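Side-chain contacts in peptidoglycan N-acetylglucosamine deacetylase (Agathobacter rectalis, PDB 5JMU), which probably removes acetyl groups from N-acetylglucosamine of peptidoglycan, using a zinc-bearing catalytic domain of the NodB-homology (CE4) type: residues E197-W202 / Y208-L213; G31-G36 / I188-V193; Q90-D95 / T134-D139. All coordinates share one frame; numbering follows the deposited sequence. Where two conformers were deposited one is given.

Contact 1. Residues E197-W202 / Y208-L213; sequences EQIIQW and YTFLPL
Ile200 lies over one face of the Phe210 ring, a directed contact between helix 196-205 and strand 209-210. This CH-pi contact puts Ile200 CG1 4.3 Å from the Phe210 ring centroid and 16° off the normal, displaced toward the rim. The rim reaches the helix backbone: Phe210 CZ is 3.6 Å from Ile200 CA, while Ile199 O sits at the ring's edge, near its plane. Ile199 adds a looser apolar touch, its CG2 4.4 Å from Phe210 CE2.

Helix 196-205 and strand 209-210 form the last helix-strand unit of the parallel sheet in this NodB-homology domain. Strand 209-210 is bonded through its backbone to strand 21-27, whose Ile22 and Leu24 also touch Phe210.

The second kind of contact is aromatic. Trp202 has CG trans to its own N (chi1 180°), which carries the indole off the helix to Tyr208, where Trp202 CH2 approaches Tyr208 CE1 to 3.6 Å. Their planes differ by 30°, but the centroids of the six-membered rings stand 5.3 Å apart, evidence of slipped rings with little overlap. Ile172 and Val175 of helix 164-175 touch Trp202 and Tyr208 respectively.

Contact 2. Residues G31-G36 / I188-V193; sequences GKYTQG and IKEFSV
Tyr33 and Glu190 meet with the aliphatic part of the glutamate laid over the tyrosine ring. Glu190 CB stands 3.6 Å from the Tyr33 ring centroid and 11° off its normal, a CH-pi contact over the middle of the face. Because CG is trans to the backbone N of Glu190 (chi1 -167°) and the chain is extended beyond it, the carboxylate runs outward over the rim at Tyr33 CE1, with Glu190 CD 3.5 Å from that atom and the carboxylate plane only 16° from that of the ring. Ile188 O approaches the same ring at its edge, 3.6 Å from Tyr33 CD2. Nearer the backbone, Tyr33 CB packs on Val193 CG2 at 4.1 Å.

Lys32 CG covers the opposite face of Tyr33, so the ring is sandwiched between two aliphatic segments. Lys32 and Tyr33 are the middle residues of a type I turn from Gly31 to Thr34, braced by a hydrogen bond from Gly31 N to Thr34 OG1 (3.0 Å). Thr34 OG1 is also hydrogen-bonded to Asp187 OD2, just before Ile188. On the partner segment Lys189 holds the N-cap position of helix 190-193, and its O accepts the first helical bonds, from Ser192 N and Val193 N.

These two loop-to-helix connections follow strands 21-27 and 180-186, beside the metal site: Ile188 touches the zinc ligand Asp28, and its side chain is about 7 Å from the zinc ion. The contact therefore joins them by dispersion and CH-pi packing, while Lys32 NZ, 6.7 Å from Glu190 OE1, could offer that carboxylate only a modest electrostatic pull.

Contact 3. Residues Q90-D95 / T134-D139; sequences QAFFDD and TQLVND
Helix segments 90-95 and 134-139 run in the same general sense at a signed crossing angle of -44°, their axes 11.5 Å apart at closest approach, a spacing bridged by side chains. Leu136 sets both methyls against Phe92 and one of them, CD2, also against Phe93. Its CD1 lies over one face of Phe92, 3.8 Å from the ring centroid and displaced toward the rim, a CH-pi contact 18° off the normal. The other methyl, Leu136 CD2, reaches Phe93 CE2 at 3.6 Å and equally touches Phe92 CD2. Phe92 gets its ring into this position with CG trans to the backbone N; Phe92 CD2 covers the centre of one Phe93 face. One helical turn after Leu136, Asp139 presents its methylene to the Phe93 edge, Asp139 CB being 3.5 Å from Phe93 CE2, with the carboxylate turned 70° from the ring plane.

Around this cluster, Phe116 meets the Phe92 ring and also touches Leu136, while Arg143 makes a cation-pi contact with Phe93. Asp95 accepts hydrogen bonds from the backbone N of Ala78 and Ser79 and is hydrogen-bonded to Ser77 OG, tying helix 89-107 to the region of the zinc ligands His76 and His80. Asp139 touches Glu89, a known magnesium ligand, and its side chain is about 4 Å from the bound magnesium ion. The packing is thus apolar within and anionic at one end, where the nearby cation probably offsets some of that charge.

Contact 2 is the nearest of the three to the zinc, about 7 Å from the side chain of Ile188 against about 11 Å from that of Phe92 in contact 3, while contact 1 lies away from the annotated sites. Contacts 1 and 2 have centres 17 Å apart and follow one another in the chain, helix 190-193 leading into helix 196-205, yet their segments do not otherwise touch. Contact 3 lies within the long loop closed by contact 2, its centre 29 Å from that of contact 2 and 32 Å from that of contact 1, across the chain's centre from both. The side chain of its Asp139 lies about 4 Å from a bound magnesium ion.

Contact 1. Residues E197-W202 / Y208-L213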
loop_
_atom_site.group_PDB
_atom_site.type_symbol
_atom_site.label_atom_id
_atom_site.label_comp_id
_atom_site.label_asym_id
_atom_site.label_seq_id
_atom_site.Cartn_x
_atom_site.Cartn_y
_atom_site.Cartn_z
ATOM N N GLU A 197 -16.329 4.386 -2.148
ATOM C CA GLU A 197 -17.656 3.796 -2.288
ATOM C C GLU A 197 -18.099 3.571 -3.753
ATOM O O GLU A 197 -18.557 2.469 -4.138
ATOM C CB GLU A 197 -18.705 4.644 -1.531
ATOM C CG GLU A 197 -20.113 4.075 -1.675
ATOM C CD GLU A 197 -21.099 4.637 -0.648
ATOM O OE1 GLU A 197 -21.020 5.839 -0.313
ATOM O OE2 GLU A 197 -21.958 3.867 -0.187
ATOM N N GLN A 198 -17.967 4.599 -4.589
ATOM C CA GLN A 198 -18.329 4.461 -5.996
ATOM C C GLN A 198 -17.417 3.482 -6.724
ATOM O O GLN A 198 -17.895 2.758 -7.602
ATOM C CB GLN A 198 -18.275 5.799 -6.681
ATOM C CG GLN A 198 -19.460 6.673 -6.391
ATOM C CD GLN A 198 -19.149 8.084 -6.868
ATOM O OE1 GLN A 198 -19.395 8.433 -8.028
ATOM N NE2 GLN A 198 -18.561 8.889 -5.996
ATOM N N ILE A 199 -16.125 3.445 -6.354
ATOM C CA ILE A 199 -15.205 2.490 -6.959
ATOM C C ILE A 199 -15.661 1.051 -6.660
ATOM O O ILE A 199 -15.700 0.204 -7.563
ATOM C CB ILE A 199 -13.755 2.739 -6.449
ATOM C CG1 ILE A 199 -13.202 4.034 -7.080
ATOM C CG2 ILE A 199 -12.821 1.569 -6.787
ATOM C CD1 ILE A 199 -11.953 4.611 -6.295
ATOM N N ILE A 200 -16.017 0.777 -5.410
ATOM C CA ILE A 200 -16.514 -0.551 -5.046
ATOM C C ILE A 200 -17.856 -0.868 -5.748
ATOM O O ILE A 200 -18.035 -1.999 -6.271
ATOM C CB ILE A 200 -16.655 -0.696 -3.535
ATOM C CG1 ILE A 200 -15.258 -0.699 -2.879
ATOM C CG2 ILE A 200 -17.381 -2.031 -3.214
ATOM C CD1 ILE A 200 -15.318 -0.539 -1.353
ATOM N N GLN A 201 -18.774 0.088 -5.756
ATOM C CA GLN A 201 -20.041 -0.143 -6.437
ATOM C C GLN A 201 -19.802 -0.527 -7.897
ATOM O O GLN A 201 -20.388 -1.493 -8.398
ATOM C CB GLN A 201 -20.927 1.106 -6.383
ATOM C CG GLN A 201 -21.473 1.348 -4.967
ATOM C CD GLN A 201 -22.211 2.673 -4.822
ATOM O OE1 GLN A 201 -21.876 3.664 -5.445
ATOM N NE2 GLN A 201 -23.204 2.685 -3.968
ATOM N N TRP A 202 -18.947 0.232 -8.568
ATOM C CA TRP A 202 -18.682 -0.064 -9.974
ATOM C C TRP A 202 -18.023 -1.443 -10.138
ATOM O O TRP A 202 -18.431 -2.255 -10.984
ATOM C CB TRP A 202 -17.794 1.018 -10.605
ATOM C CG TRP A 202 -17.521 0.714 -12.034
ATOM C CD1 TRP A 202 -18.283 1.076 -13.125
ATOM C CD2 TRP A 202 -16.428 -0.048 -12.544
ATOM N NE1 TRP A 202 -17.721 0.572 -14.269
ATOM C CE2 TRP A 202 -16.571 -0.098 -13.944
ATOM C CE3 TRP A 202 -15.320 -0.664 -11.952
ATOM C CZ2 TRP A 202 -15.653 -0.782 -14.759
ATOM C CZ3 TRP A 202 -14.420 -1.327 -12.755
ATOM C CH2 TRP A 202 -14.581 -1.369 -14.129
ATOM N N TYR A 208 -15.932 -7.637 -10.886
ATOM C CA TYR A 208 -14.644 -7.611 -10.181
ATOM C C TYR A 208 -14.782 -8.086 -8.733
ATOM O O TYR A 208 -15.841 -7.879 -8.090
ATOM C CB TYR A 208 -14.031 -6.195 -10.183
ATOM C CG TYR A 208 -13.575 -5.771 -11.544
ATOM C CD1 TYR A 208 -14.482 -5.250 -12.474
ATOM C CD2 TYR A 208 -12.269 -5.973 -11.932
ATOM C CE1 TYR A 208 -14.079 -4.886 -13.736
ATOM C CE2 TYR A 208 -11.838 -5.611 -13.224
ATOM C CZ TYR A 208 -12.767 -5.070 -14.105
ATOM O OH TYR A 208 -12.404 -4.689 -15.367
ATOM N N THR A 209 -13.698 -8.684 -8.229
ATOM C CA THR A 209 -13.608 -9.144 -6.828
ATOM C C THR A 209 -12.527 -8.334 -6.132
ATOM O O THR A 209 -11.395 -8.285 -6.623
ATOM C CB THR A 209 -13.256 -10.637 -6.739
ATOM O OG1 THR A 209 -14.325 -11.365 -7.367
ATOM C CG2 THR A 209 -13.164 -11.044 -5.263
ATOM N N PHE A 210 -12.876 -7.706 -5.006
ATOM C CA PHE A 210 -11.929 -6.969 -4.167
ATOM C C PHE A 210 -11.314 -7.870 -3.146
ATOM O O PHE A 210 -12.028 -8.559 -2.396
ATOM C CB PHE A 210 -12.636 -5.810 -3.476
ATOM C CG PHE A 210 -13.053 -4.725 -4.431
ATOM C CD1 PHE A 210 -14.296 -4.806 -5.076
ATOM C CD2 PHE A 210 -12.239 -3.638 -4.673
ATOM C CE1 PHE A 210 -14.700 -3.824 -6.004
ATOM C CE2 PHE A 210 -12.622 -2.650 -5.542
ATOM C CZ PHE A 210 -13.868 -2.738 -6.238
ATOM N N LEU A 211 -9.974 -7.888 -3.113
ATOM C CA LEU A 211 -9.257 -8.738 -2.183
ATOM C C LEU A 211 -8.211 -7.938 -1.415
ATOM O O LEU A 211 -7.714 -6.920 -1.916
ATOM C CB LEU A 211 -8.573 -9.852 -2.951
ATOM C CG LEU A 211 -9.415 -10.890 -3.673
ATOM C CD1 LEU A 211 -8.507 -11.844 -4.468
ATOM C CD2 LEU A 211 -10.232 -11.624 -2.636
ATOM N N PRO A 212 -7.811 -8.402 -0.233
ATOM C CA PRO A 212 -6.614 -7.896 0.469
ATOM C C PRO A 212 -5.355 -8.632 -0.012
ATOM O O PRO A 212 -5.440 -9.778 -0.485
ATOM C CB PRO A 212 -6.881 -8.227 1.934
ATOM C CG PRO A 212 -7.644 -9.615 1.832
ATOM C CD PRO A 212 -8.457 -9.525 0.492
ATOM N N LEU A 213 -4.197 -7.974 0.083
ATOM C CA LEU A 213 -2.948 -8.642 -0.282
ATOM C C LEU A 213 -2.585 -9.586 0.823
ATOM O O LEU A 213 -2.691 -9.247 2.018
ATOM C CB LEU A 213 -1.816 -7.613 -0.505
ATOM C CG LEU A 213 -1.935 -6.813 -1.818
ATOM C CD1 LEU A 213 -1.023 -5.581 -1.739
ATOM C CD2 LEU A 213 -1.620 -7.677 -3.029
#

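Contact 2. Residues G31-G36 / I188-V193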
loop_
_atom_site.group_PDB
_atom_site.type_symbol
_atom_site.label_atom_id
_atom_site.label_comp_id
_atom_site.label_asym_id
_atom_site.label_seq_id
_atom_site.Cartn_x
_atom_site.Cartn_y
_atom_site.Cartn_z
ATOM N N GLY A 31 -4.845 8.215 9.554
ATOM C CA GLY A 31 -5.086 9.623 9.821
ATOM C C GLY A 31 -6.577 9.809 10.097
ATOM O O GLY A 31 -7.322 8.849 10.336
ATOM N N LYS A 32 -7.025 11.060 10.049
ATOM C CA LYS A 32 -8.363 11.428 10.520
ATOM C C LYS A 32 -9.481 10.861 9.668
ATOM O O LYS A 32 -10.608 10.800 10.151
ATOM C CB LYS A 32 -8.502 12.961 10.619
ATOM C CG LYS A 32 -8.445 13.666 9.319
ATOM C CD LYS A 32 -8.585 15.184 9.531
ATOM C CE LYS A 32 -9.944 15.556 10.089
ATOM N NZ LYS A 32 -10.103 17.059 10.160
ATOM N N TYR A 33 -9.187 10.469 8.417
ATOM C CA TYR A 33 -10.217 9.944 7.531
ATOM C C TYR A 33 -10.282 8.428 7.499
ATOM O O TYR A 33 -11.168 7.861 6.837
ATOM C CB TYR A 33 -10.014 10.475 6.085
ATOM C CG TYR A 33 -9.855 11.996 6.093
ATOM C CD1 TYR A 33 -10.892 12.806 6.497
ATOM C CD2 TYR A 33 -8.639 12.603 5.746
ATOM C CE1 TYR A 33 -10.750 14.176 6.548
ATOM C CE2 TYR A 33 -8.489 13.959 5.788
ATOM C CZ TYR A 33 -9.538 14.736 6.179
ATOM O OH TYR A 33 -9.402 16.101 6.233
ATOM N N THR A 34 -9.339 7.766 8.167
ATOM C CA THR A 34 -9.246 6.319 8.109
ATOM C C THR A 34 -10.456 5.609 8.709
ATOM O O THR A 34 -10.919 4.632 8.120
ATOM C CB THR A 34 -7.934 5.856 8.789
ATOM O OG1 THR A 34 -6.849 6.498 8.084
ATOM C CG2 THR A 34 -7.779 4.291 8.727
ATOM N N GLN A 35 -10.954 6.065 9.859
ATOM C CA GLN A 35 -12.116 5.424 10.450
ATOM C C GLN A 35 -13.301 5.401 9.452
ATOM O O GLN A 35 -13.962 4.384 9.273
ATOM C CB GLN A 35 -12.527 6.136 11.745
ATOM C CG GLN A 35 -13.799 5.596 12.374
ATOM C CD GLN A 35 -13.664 4.172 12.816
ATOM O OE1 GLN A 35 -14.292 3.266 12.252
ATOM N NE2 GLN A 35 -12.845 3.950 13.828
ATOM N N GLY A 36 -13.558 6.535 8.810
ATOM C CA GLY A 36 -14.653 6.639 7.866
ATOM C C GLY A 36 -14.472 5.671 6.694
ATOM O O GLY A 36 -15.432 5.079 6.210
ATOM N N ILE A 188 -4.970 9.347 3.736
ATOM C CA ILE A 188 -4.860 10.664 4.357
ATOM C C ILE A 188 -5.479 11.780 3.506
ATOM O O ILE A 188 -5.501 12.940 3.932
ATOM C CB ILE A 188 -3.389 11.020 4.632
ATOM C CG1 ILE A 188 -2.569 10.897 3.348
ATOM C CG2 ILE A 188 -2.841 10.152 5.762
ATOM C CD1 ILE A 188 -1.255 11.697 3.420
ATOM N N LYS A 189 -5.978 11.439 2.319
ATOM C CA LYS A 189 -6.619 12.411 1.460
ATOM C C LYS A 189 -8.126 12.212 1.426
ATOM O O LYS A 189 -8.606 11.238 0.811
ATOM C CB LYS A 189 -6.057 12.290 0.041
ATOM C CG LYS A 189 -4.575 12.520 0.080
ATOM C CD LYS A 189 -3.950 12.623 -1.275
ATOM C CE LYS A 189 -2.454 12.989 -1.205
ATOM N NZ LYS A 189 -2.245 14.204 -0.417
ATOM N N GLU A 190 -8.841 13.138 2.058
ATOM C CA GLU A 190 -10.271 13.049 2.181
ATOM C C GLU A 190 -10.971 12.829 0.809
ATOM O O GLU A 190 -11.842 11.964 0.673
ATOM C CB GLU A 190 -10.799 14.310 2.842
ATOM C CG GLU A 190 -12.212 14.137 3.258
ATOM C CD GLU A 190 -12.759 15.393 3.929
ATOM O OE1 GLU A 190 -12.118 16.471 3.847
ATOM O OE2 GLU A 190 -13.827 15.289 4.534
ATOM N N PHE A 191 -10.570 13.586 -0.214
ATOM C CA PHE A 191 -11.267 13.491 -1.504
ATOM C C PHE A 191 -11.106 12.101 -2.127
ATOM O O PHE A 191 -11.957 11.632 -2.897
ATOM C CB PHE A 191 -10.775 14.578 -2.491
ATOM C CG PHE A 191 -9.351 14.364 -2.980
ATOM C CD1 PHE A 191 -8.278 14.884 -2.280
ATOM C CD2 PHE A 191 -9.096 13.647 -4.150
ATOM C CE1 PHE A 191 -6.967 14.724 -2.741
ATOM C CE2 PHE A 191 -7.795 13.453 -4.608
ATOM C CZ PHE A 191 -6.709 13.960 -3.890
ATOM N N SER A 192 -10.019 11.424 -1.778
ATOM C CA SER A 192 -9.731 10.139 -2.376
ATOM C C SER A 192 -10.477 9.059 -1.581
ATOM O O SER A 192 -11.035 8.106 -2.145
ATOM C CB SER A 192 -8.198 9.883 -2.394
ATOM O OG SER A 192 -7.909 8.638 -3.062
ATOM N N VAL A 193 -10.459 9.175 -0.252
ATOM C CA VAL A 193 -11.260 8.270 0.568
ATOM C C VAL A 193 -12.715 8.299 0.115
ATOM O O VAL A 193 -13.394 7.260 0.050
ATOM C CB VAL A 193 -11.156 8.639 2.074
ATOM C CG1 VAL A 193 -12.248 7.944 2.913
ATOM C CG2 VAL A 193 -9.725 8.298 2.584
#

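Contact 3. Residues Q90-D95 / T134-D139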
loop_
_atom_site.group_PDB
_atom_site.type_symbol
_atom_site.label_atom_id
_atom_site.label_comp_id
_atom_site.label_asym_id
_atom_site.label_seq_id
_atom_site.Cartn_x
_atom_site.Cartn_y
_atom_site.Cartn_z
ATOM N N GLN A 90 21.182 0.913 6.446
ATOM C CA GLN A 90 20.979 0.843 7.880
ATOM C C GLN A 90 19.850 1.784 8.345
ATOM O O GLN A 90 19.005 1.389 9.157
ATOM C CB GLN A 90 22.311 1.132 8.581
ATOM C CG GLN A 90 23.382 0.012 8.372
ATOM C CD GLN A 90 24.110 0.044 6.984
ATOM O OE1 GLN A 90 24.026 1.037 6.204
ATOM N NE2 GLN A 90 24.847 -1.048 6.690
ATOM N N ALA A 91 19.841 3.015 7.822
ATOM C CA ALA A 91 18.778 3.964 8.168
ATOM C C ALA A 91 17.421 3.484 7.677
ATOM O O ALA A 91 16.412 3.620 8.371
ATOM C CB ALA A 91 19.117 5.337 7.563
ATOM N N PHE A 92 17.373 2.897 6.484
ATOM C CA PHE A 92 16.120 2.392 5.957
ATOM C C PHE A 92 15.557 1.330 6.876
ATOM O O PHE A 92 14.371 1.384 7.220
ATOM C CB PHE A 92 16.312 1.821 4.553
ATOM C CG PHE A 92 15.045 1.255 3.998
ATOM C CD1 PHE A 92 14.121 2.116 3.450
ATOM C CD2 PHE A 92 14.777 -0.104 4.105
ATOM C CE1 PHE A 92 12.905 1.631 2.961
ATOM C CE2 PHE A 92 13.554 -0.624 3.628
ATOM C CZ PHE A 92 12.649 0.241 3.051
ATOM N N PHE A 93 16.400 0.371 7.271
ATOM C CA PHE A 93 15.873 -0.738 8.077
ATOM C C PHE A 93 15.625 -0.298 9.504
ATOM O O PHE A 93 14.705 -0.829 10.123
ATOM C CB PHE A 93 16.795 -1.970 8.013
ATOM C CG PHE A 93 16.619 -2.725 6.731
ATOM C CD1 PHE A 93 15.410 -3.351 6.458
ATOM C CD2 PHE A 93 17.612 -2.716 5.745
ATOM C CE1 PHE A 93 15.207 -4.030 5.237
ATOM C CE2 PHE A 93 17.423 -3.394 4.540
ATOM C CZ PHE A 93 16.229 -4.036 4.285
ATOM N N ASP A 94 16.379 0.671 10.035
ATOM C CA ASP A 94 15.999 1.191 11.350
ATOM C C ASP A 94 14.574 1.744 11.314
ATOM O O ASP A 94 13.754 1.464 12.203
ATOM C CB ASP A 94 16.958 2.281 11.817
ATOM C CG ASP A 94 18.303 1.735 12.341
ATOM O OD1 ASP A 94 18.459 0.527 12.553
ATOM O OD2 ASP A 94 19.203 2.567 12.533
ATOM N N ASP A 95 14.266 2.514 10.283
ATOM C CA ASP A 95 12.904 3.018 10.140
ATOM C C ASP A 95 11.868 1.929 9.878
ATOM O O ASP A 95 10.782 1.953 10.478
ATOM C CB ASP A 95 12.889 4.063 9.016
ATOM C CG ASP A 95 11.503 4.655 8.794
ATOM O OD1 ASP A 95 11.196 5.680 9.448
ATOM O OD2 ASP A 95 10.785 4.099 7.928
ATOM N N THR A 134 18.524 -0.724 -5.544
ATOM C CA THR A 134 18.989 -2.037 -6.011
ATOM C C THR A 134 19.410 -2.895 -4.814
ATOM O O THR A 134 19.148 -4.116 -4.778
ATOM C CB THR A 134 20.159 -1.857 -6.990
ATOM O OG1 THR A 134 19.641 -1.354 -8.248
ATOM C CG2 THR A 134 20.911 -3.191 -7.228
ATOM N N GLN A 135 20.079 -2.278 -3.847
ATOM C CA GLN A 135 20.424 -3.050 -2.639
ATOM C C GLN A 135 19.174 -3.400 -1.837
ATOM O O GLN A 135 19.024 -4.540 -1.396
ATOM C CB GLN A 135 21.382 -2.282 -1.728
ATOM C CG GLN A 135 22.764 -1.985 -2.403
ATOM C CD GLN A 135 23.450 -3.238 -2.951
ATOM O OE1 GLN A 135 23.472 -4.288 -2.280
ATOM N NE2 GLN A 135 24.003 -3.155 -4.158
ATOM N N LEU A 136 18.307 -2.425 -1.600
ATOM C CA LEU A 136 17.169 -2.716 -0.727
ATOM C C LEU A 136 16.170 -3.760 -1.248
ATOM O O LEU A 136 15.597 -4.501 -0.430
ATOM C CB LEU A 136 16.380 -1.422 -0.422
ATOM C CG LEU A 136 17.136 -0.421 0.465
ATOM C CD1 LEU A 136 16.282 0.880 0.602
ATOM C CD2 LEU A 136 17.457 -1.051 1.863
ATOM N N VAL A 137 15.925 -3.862 -2.556
ATOM C CA VAL A 137 14.981 -4.900 -3.003
ATOM C C VAL A 137 15.608 -6.254 -2.685
ATOM O O VAL A 137 14.889 -7.192 -2.327
ATOM C CB VAL A 137 14.577 -4.788 -4.485
ATOM C CG1 VAL A 137 13.769 -3.489 -4.692
ATOM C CG2 VAL A 137 15.777 -4.884 -5.455
ATOM N N ASN A 138 16.925 -6.337 -2.759
ATOM C CA ASN A 138 17.563 -7.588 -2.382
ATOM C C ASN A 138 17.574 -7.794 -0.857
ATOM O O ASN A 138 17.293 -8.910 -0.382
ATOM C CB ASN A 138 18.962 -7.629 -3.017
ATOM C CG ASN A 138 18.893 -7.869 -4.551
ATOM O OD1 ASN A 138 18.608 -8.995 -4.968
ATOM N ND2 ASN A 138 19.135 -6.817 -5.387
ATOM N N ASP A 139 17.832 -6.749 -0.093
ATOM C CA ASP A 139 17.873 -6.889 1.373
ATOM C C ASP A 139 16.493 -7.211 1.947
ATOM O O ASP A 139 16.384 -8.011 2.895
ATOM C CB ASP A 139 18.428 -5.622 2.016
ATOM C CG ASP A 139 19.897 -5.387 1.666
ATOM O OD1 ASP A 139 20.642 -6.365 1.602
ATOM O OD2 ASP A 139 20.263 -4.236 1.382
#